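Local coordinates for sulfur oxidation protein SOXB (Thermus thermophilus, PDB 2WDD), which probably hydrolyses the sulfur-sulfur bond of cysteine S-thiosulfonate to release sulfate in the Sox pathway of sulfur oxidation, using a pair of manganese ions, at residues L107-R112 with P340-V345; K310-V315 with R330-L335. One frame throughout, in Å; residues are numbered along the deposited sequence.

Contact 1: residues L107-R112 with P340-V345; sequences LTALIR and PKAEDV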
loop_
_atom_site.group_PDB
_atom_site.type_symbol
_atom_site.label_atom_id
_atom_site.label_comp_id
_atom_site.label_asym_id
_atom_site.label_seq_id
_atom_site.Cartn_x
_atom_site.Cartn_y
_atom_site.Cartn_z
ATOM N N LEU A 107 -14.032 10.435 -0.328
ATOM C CA LEU A 107 -13.973 9.408 0.714
ATOM C C LEU A 107 -14.746 9.891 1.941
ATOM O O LEU A 107 -15.482 9.131 2.568
ATOM C CB LEU A 107 -12.516 9.054 1.060
ATOM C CG LEU A 107 -12.261 8.069 2.211
ATOM C CD1 LEU A 107 -12.970 6.730 1.987
ATOM C CD2 LEU A 107 -10.770 7.859 2.449
ATOM N N THR A 108 -14.604 11.175 2.260
ATOM C CA THR A 108 -15.343 11.758 3.387
ATOM C C THR A 108 -16.846 11.737 3.122
ATOM O O THR A 108 -17.629 11.360 3.996
ATOM C CB THR A 108 -14.861 13.177 3.670
ATOM O OG1 THR A 108 -13.467 13.145 3.987
ATOM C CG2 THR A 108 -15.634 13.783 4.834
ATOM N N ALA A 109 -17.246 12.129 1.917
ATOM C CA ALA A 109 -18.662 12.136 1.550
ATOM C C ALA A 109 -19.264 10.740 1.713
ATOM O O ALA A 109 -20.361 10.578 2.260
ATOM C CB ALA A 109 -18.837 12.627 0.114
ATOM N N LEU A 110 -18.531 9.731 1.252
ATOM C CA LEU A 110 -18.988 8.351 1.350
ATOM C C LEU A 110 -19.065 7.865 2.798
ATOM O O LEU A 110 -20.057 7.268 3.213
ATOM C CB LEU A 110 -18.085 7.432 0.521
ATOM C CG LEU A 110 -18.489 5.954 0.499
ATOM C CD1 LEU A 110 -19.954 5.802 0.079
ATOM C CD2 LEU A 110 -17.569 5.193 -0.442
ATOM N N ILE A 111 -18.016 8.113 3.579
ATOM C CA ILE A 111 -18.018 7.699 4.976
ATOM C C ILE A 111 -19.202 8.340 5.697
ATOM O O ILE A 111 -19.901 7.682 6.464
ATOM C CB ILE A 111 -16.684 8.075 5.670
ATOM C CG1 ILE A 111 -15.541 7.216 5.120
ATOM C CG2 ILE A 111 -16.794 7.940 7.195
ATOM C CD1 ILE A 111 -14.157 7.697 5.521
ATOM N N ARG A 112 -19.410 9.629 5.460
ATOM C CA ARG A 112 -20.505 10.338 6.121
ATOM C C ARG A 112 -21.859 9.788 5.697
ATOM O O ARG A 112 -22.760 9.629 6.519
ATOM C CB ARG A 112 -20.418 11.837 5.836
ATOM C CG ARG A 112 -19.344 12.517 6.646
ATOM C CD ARG A 112 -19.227 13.975 6.299
ATOM N NE ARG A 112 -18.157 14.606 7.060
ATOM C CZ ARG A 112 -17.632 15.790 6.769
ATOM N NH1 ARG A 112 -18.086 16.477 5.732
ATOM N NH2 ARG A 112 -16.656 16.282 7.515
ATOM N N PRO A 340 -21.541 12.932 -3.678
ATOM C CA PRO A 340 -21.707 14.361 -3.405
ATOM C C PRO A 340 -20.410 14.907 -2.822
ATOM O O PRO A 340 -19.529 14.141 -2.413
ATOM C CB PRO A 340 -22.807 14.389 -2.339
ATOM C CG PRO A 340 -22.784 13.040 -1.720
ATOM C CD PRO A 340 -22.395 12.097 -2.819
ATOM N N LYS A 341 -20.286 16.227 -2.781
ATOM C CA LYS A 341 -19.081 16.839 -2.250
ATOM C C LYS A 341 -19.114 16.927 -0.734
ATOM O O LYS A 341 -20.177 17.080 -0.134
ATOM C CB LYS A 341 -18.916 18.255 -2.814
ATOM C CG LYS A 341 -18.906 18.332 -4.327
ATOM C CD LYS A 341 -17.493 18.223 -4.865
ATOM C CE LYS A 341 -17.233 19.257 -5.945
ATOM N NZ LYS A 341 -15.805 19.266 -6.363
ATOM N N ALA A 342 -17.938 16.835 -0.123
ATOM C CA ALA A 342 -17.782 17.077 1.305
ATOM C C ALA A 342 -17.198 18.491 1.296
ATOM O O ALA A 342 -16.002 18.679 1.089
ATOM C CB ALA A 342 -16.791 16.084 1.928
ATOM N N GLU A 343 -18.076 19.487 1.385
ATOM C CA GLU A 343 -17.673 20.881 1.261
ATOM C C GLU A 343 -16.569 21.360 2.188
ATOM O O GLU A 343 -15.690 22.105 1.760
ATOM C CB GLU A 343 -18.883 21.818 1.302
ATOM C CG GLU A 343 -19.907 21.537 0.205
ATOM C CD GLU A 343 -19.372 21.813 -1.192
ATOM O OE1 GLU A 343 -18.173 22.143 -1.329
ATOM O OE2 GLU A 343 -20.154 21.694 -2.159
ATOM N N ASP A 344 -16.613 20.944 3.452
ATOM C CA ASP A 344 -15.587 21.347 4.407
ATOM C C ASP A 344 -14.210 20.827 4.008
ATOM O O ASP A 344 -13.200 21.524 4.162
ATOM C CB ASP A 344 -15.943 20.954 5.849
ATOM C CG ASP A 344 -16.234 19.463 6.015
ATOM O OD1 ASP A 344 -16.518 18.775 5.011
ATOM O OD2 ASP A 344 -16.210 18.998 7.177
ATOM N N VAL A 345 -14.177 19.609 3.470
ATOM C CA VAL A 345 -12.928 19.013 3.030
ATOM C C VAL A 345 -12.392 19.714 1.789
ATOM O O VAL A 345 -11.195 19.975 1.685
ATOM C CB VAL A 345 -13.080 17.496 2.790
ATOM C CG1 VAL A 345 -11.790 16.920 2.201
ATOM C CG2 VAL A 345 -13.449 16.792 4.092
#
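Arg-112 NH2 is gripped twice: it donates to Asp-344 OD2 at 2.8 Å across the contact and also hydrogen-bonds to the carbonyl of Leu-154. Beside it, NH1 meets Asp-344 OD1 at 2.9 Å, which completes an end-on, two-pronged salt bridge. The bridge is not flat, since the guanidinium and carboxylate planes are turned 35° apart. OD2 offers its syn lone pair, whereas NH1 reaches OD1 from the syn side but somewhat above the carboxylate plane. A chain extended from CG to NE carries the guanidinium back over Thr-108, one turn earlier, whose methyl CG2 lies over the centre of one guanidinium face and would restrict its rotation. Next to this salt bridge the contact turns apolar: Thr-108 CG2 touches Ala-342 CB at 3.9 Å and Val-345 CG2 at 3.8 Å. Thr-108 OG1 is turned to Met-104 O and Trp-151 NE1. Ala-109 CB lies tight against Pro-340 O (3.0 Å), with the proline ring and the Ala-342 methyl farther off. Ala-342 is the N-cap residue of helix 343-353, so the contact fastens the start of that helix to the flank of helix 104-120, with helix 146-155 supplying Trp-151 and Val-155 alongside.

Contact 2: residues K310-V315 with R330-L335; sequences KALMRV and RVLPVL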
loop_
_atom_site.group_PDB
_atom_site.type_symbol
_atom_site.label_atom_id
_atom_site.label_comp_id
_atom_site.label_asym_id
_atom_site.label_seq_id
_atom_site.Cartn_x
_atom_site.Cartn_y
_atom_site.Cartn_z
ATOM N N LYS A 310 -9.240 4.265 -2.782
ATOM C CA LYS A 310 -10.122 3.734 -3.808
ATOM C C LYS A 310 -11.420 3.122 -3.334
ATOM O O LYS A 310 -12.406 3.114 -4.079
ATOM C CB LYS A 310 -9.382 2.837 -4.803
ATOM C CG LYS A 310 -9.009 1.463 -4.303
ATOM C CD LYS A 310 -8.025 0.780 -5.278
ATOM C CE LYS A 310 -8.673 0.435 -6.619
ATOM N NZ LYS A 310 -7.767 -0.388 -7.521
ATOM N N ALA A 311 -11.431 2.607 -2.109
ATOM C CA ALA A 311 -12.610 1.934 -1.597
ATOM C C ALA A 311 -12.816 2.151 -0.115
ATOM O O ALA A 311 -11.865 2.297 0.650
ATOM C CB ALA A 311 -12.498 0.439 -1.872
ATOM N N LEU A 312 -14.079 2.094 0.296
ATOM C CA LEU A 312 -14.429 2.124 1.698
ATOM C C LEU A 312 -15.070 0.761 1.918
ATOM O O LEU A 312 -16.001 0.384 1.199
ATOM C CB LEU A 312 -15.460 3.214 1.994
ATOM C CG LEU A 312 -15.861 3.221 3.472
ATOM C CD1 LEU A 312 -14.702 3.722 4.346
ATOM C CD2 LEU A 312 -17.110 4.088 3.684
ATOM N N MET A 313 -14.510 -0.019 2.833
ATOM C CA MET A 313 -15.056 -1.338 3.109
ATOM C C MET A 313 -16.086 -1.217 4.212
ATOM O O MET A 313 -15.766 -0.776 5.319
ATOM C CB MET A 313 -13.962 -2.315 3.533
ATOM C CG MET A 313 -13.445 -3.155 2.377
ATOM S SD MET A 313 -12.886 -2.198 0.965
ATOM C CE MET A 313 -11.464 -1.318 1.713
ATOM N N ARG A 314 -17.329 -1.592 3.913
ATOM C CA ARG A 314 -18.368 -1.546 4.926
ATOM C C ARG A 314 -18.578 -2.956 5.437
ATOM O O ARG A 314 -18.901 -3.868 4.666
ATOM C CB ARG A 314 -19.678 -0.980 4.382
ATOM C CG ARG A 314 -20.805 -1.053 5.422
ATOM C CD ARG A 314 -22.076 -0.316 5.000
ATOM N NE ARG A 314 -23.170 -0.701 5.895
ATOM C CZ ARG A 314 -24.386 -0.168 5.881
ATOM N NH1 ARG A 314 -24.677 0.810 5.039
ATOM N NH2 ARG A 314 -25.309 -0.620 6.718
ATOM N N VAL A 315 -18.324 -3.151 6.725
ATOM C CA VAL A 315 -18.449 -4.468 7.329
ATOM C C VAL A 315 -19.500 -4.425 8.428
ATOM O O VAL A 315 -19.275 -3.833 9.484
ATOM C CB VAL A 315 -17.114 -4.978 7.884
ATOM C CG1 VAL A 315 -17.243 -6.421 8.381
ATOM C CG2 VAL A 315 -16.009 -4.868 6.826
ATOM N N ARG A 330 -19.096 -5.255 2.092
ATOM C CA ARG A 330 -19.307 -4.597 0.821
ATOM C C ARG A 330 -18.153 -3.657 0.547
ATOM O O ARG A 330 -17.836 -2.809 1.369
ATOM C CB ARG A 330 -20.617 -3.812 0.806
ATOM C CG ARG A 330 -21.852 -4.698 0.855
ATOM C CD ARG A 330 -22.001 -5.517 -0.421
ATOM N NE ARG A 330 -23.253 -6.275 -0.426
ATOM C CZ ARG A 330 -23.360 -7.522 0.018
ATOM N NH1 ARG A 330 -22.292 -8.147 0.490
ATOM N NH2 ARG A 330 -24.533 -8.146 -0.011
ATOM N N VAL A 331 -17.545 -3.808 -0.624
ATOM C CA VAL A 331 -16.490 -2.907 -1.062
ATOM C C VAL A 331 -17.212 -1.769 -1.768
ATOM O O VAL A 331 -17.823 -1.976 -2.822
ATOM C CB VAL A 331 -15.532 -3.627 -2.041
ATOM C CG1 VAL A 331 -14.583 -2.603 -2.707
ATOM C CG2 VAL A 331 -14.743 -4.722 -1.307
ATOM N N LEU A 332 -17.186 -0.580 -1.173
ATOM C CA LEU A 332 -17.856 0.581 -1.766
ATOM C C LEU A 332 -16.870 1.433 -2.565
ATOM O O LEU A 332 -15.966 2.049 -2.005
ATOM C CB LEU A 332 -18.520 1.429 -0.686
ATOM C CG LEU A 332 -19.436 0.667 0.267
ATOM C CD1 LEU A 332 -19.954 1.601 1.352
ATOM C CD2 LEU A 332 -20.594 0.025 -0.505
ATOM N N PRO A 333 -17.029 1.474 -3.894
ATOM C CA PRO A 333 -16.087 2.279 -4.679
ATOM C C PRO A 333 -16.170 3.777 -4.366
ATOM O O PRO A 333 -17.259 4.355 -4.296
ATOM C CB PRO A 333 -16.505 2.002 -6.137
ATOM C CG PRO A 333 -17.357 0.743 -6.071
ATOM C CD PRO A 333 -18.044 0.821 -4.738
ATOM N N VAL A 334 -15.017 4.401 -4.143
ATOM C CA VAL A 334 -14.967 5.849 -3.922
ATOM C C VAL A 334 -14.811 6.507 -5.294
ATOM O O VAL A 334 -13.696 6.643 -5.816
ATOM C CB VAL A 334 -13.816 6.244 -2.974
ATOM C CG1 VAL A 334 -13.802 7.756 -2.764
ATOM C CG2 VAL A 334 -13.962 5.544 -1.644
ATOM N N LEU A 335 -15.938 6.844 -5.923
ATOM C CA LEU A 335 -15.909 7.438 -7.252
ATOM C C LEU A 335 -16.350 8.887 -7.161
ATOM O O LEU A 335 -17.524 9.173 -6.949
ATOM C CB LEU A 335 -16.816 6.663 -8.208
ATOM C CG LEU A 335 -16.392 5.218 -8.518
ATOM C CD1 LEU A 335 -17.547 4.456 -9.134
ATOM C CD2 LEU A 335 -15.190 5.202 -9.457
#
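Met-313 and Val-331 show how a non-hydrogen-bonded pair in an antiparallel hairpin matches its side chains: the two lie side by side and point the same way, with Met-313 SD 3.9 Å from Val-331 CG2. The methionine chain, bent at chi2 and chi3, folds its sulfur back along the strand so that it rests on both valine methyls. Val-331 CG1, anti to the backbone N (chi1 169°), also reaches Ala-311 CB at 3.8 Å, and this face is covered by Leu-82 and Leu-85 of helix 81-86. On the other face, Leu-312 and Leu-332 form a hydrogen-bonded pair whose side chains meet more loosely, CD2 to CD1 at 4.4 Å. Leu-332 CD1 instead comes closer to Arg-314 CB, 4.0 Å away, making a diagonal contact between neighbouring hydrogen-bonded pairs on the same face. The guanidinium of Arg-314 turns away from strand 330-333: NE forms a salt bridge with Asp-316, two residues on in the same strand, and NH1 reaches Gln-114 of helix 104-120.

The backbones pair through Leu-312 N to Leu-332 O at 3.0 Å and Leu-332 N to Leu-312 O at 2.8 Å, and Arg-314 and Arg-330 exchange a second such set. Beyond Pro-333, which has no N-H to give, Val-334 N donates to Lys-310 O at 2.9 Å; this bond is nearly straight at the hydrogen (171°), but the donor sits above the carbonyl plane. Val-334 CG2 also packs on Ala-311 CA. Lys-310 NZ pairs with Glu-48. The chemistry is thus divided: main-chain bonds set the register, aliphatic groups line both faces, joined on the Met-313 side by a thioether, and Lys-310 NZ and Arg-314 NH1 find partners beyond the two strands while Arg-314 NE stays on its own.

In the fold
The two contacts lie on the same side of the chain's centre, their own centres about 14 Å apart, and contact 2 is nested within the loop that contact 1 closes. Along the chain, helix 104-120 comes first, then the hairpin of strands 311-320 and 323-333, then helix 343-353. That hairpin forms one margin of a six-stranded mixed sheet, with 323-333 outermost. Helix 104-120 joins the contacts: Leu-110 and Ile-111 pack on Leu-312, and Leu-107 and Leu-110 on Val-334. Sheet edge, covering helix and the following helix are therefore packed in succession, contact 1 away from the manganese site and contact 2 nearer, with the side chain of Lys-310 about 12 Å from a manganese ion.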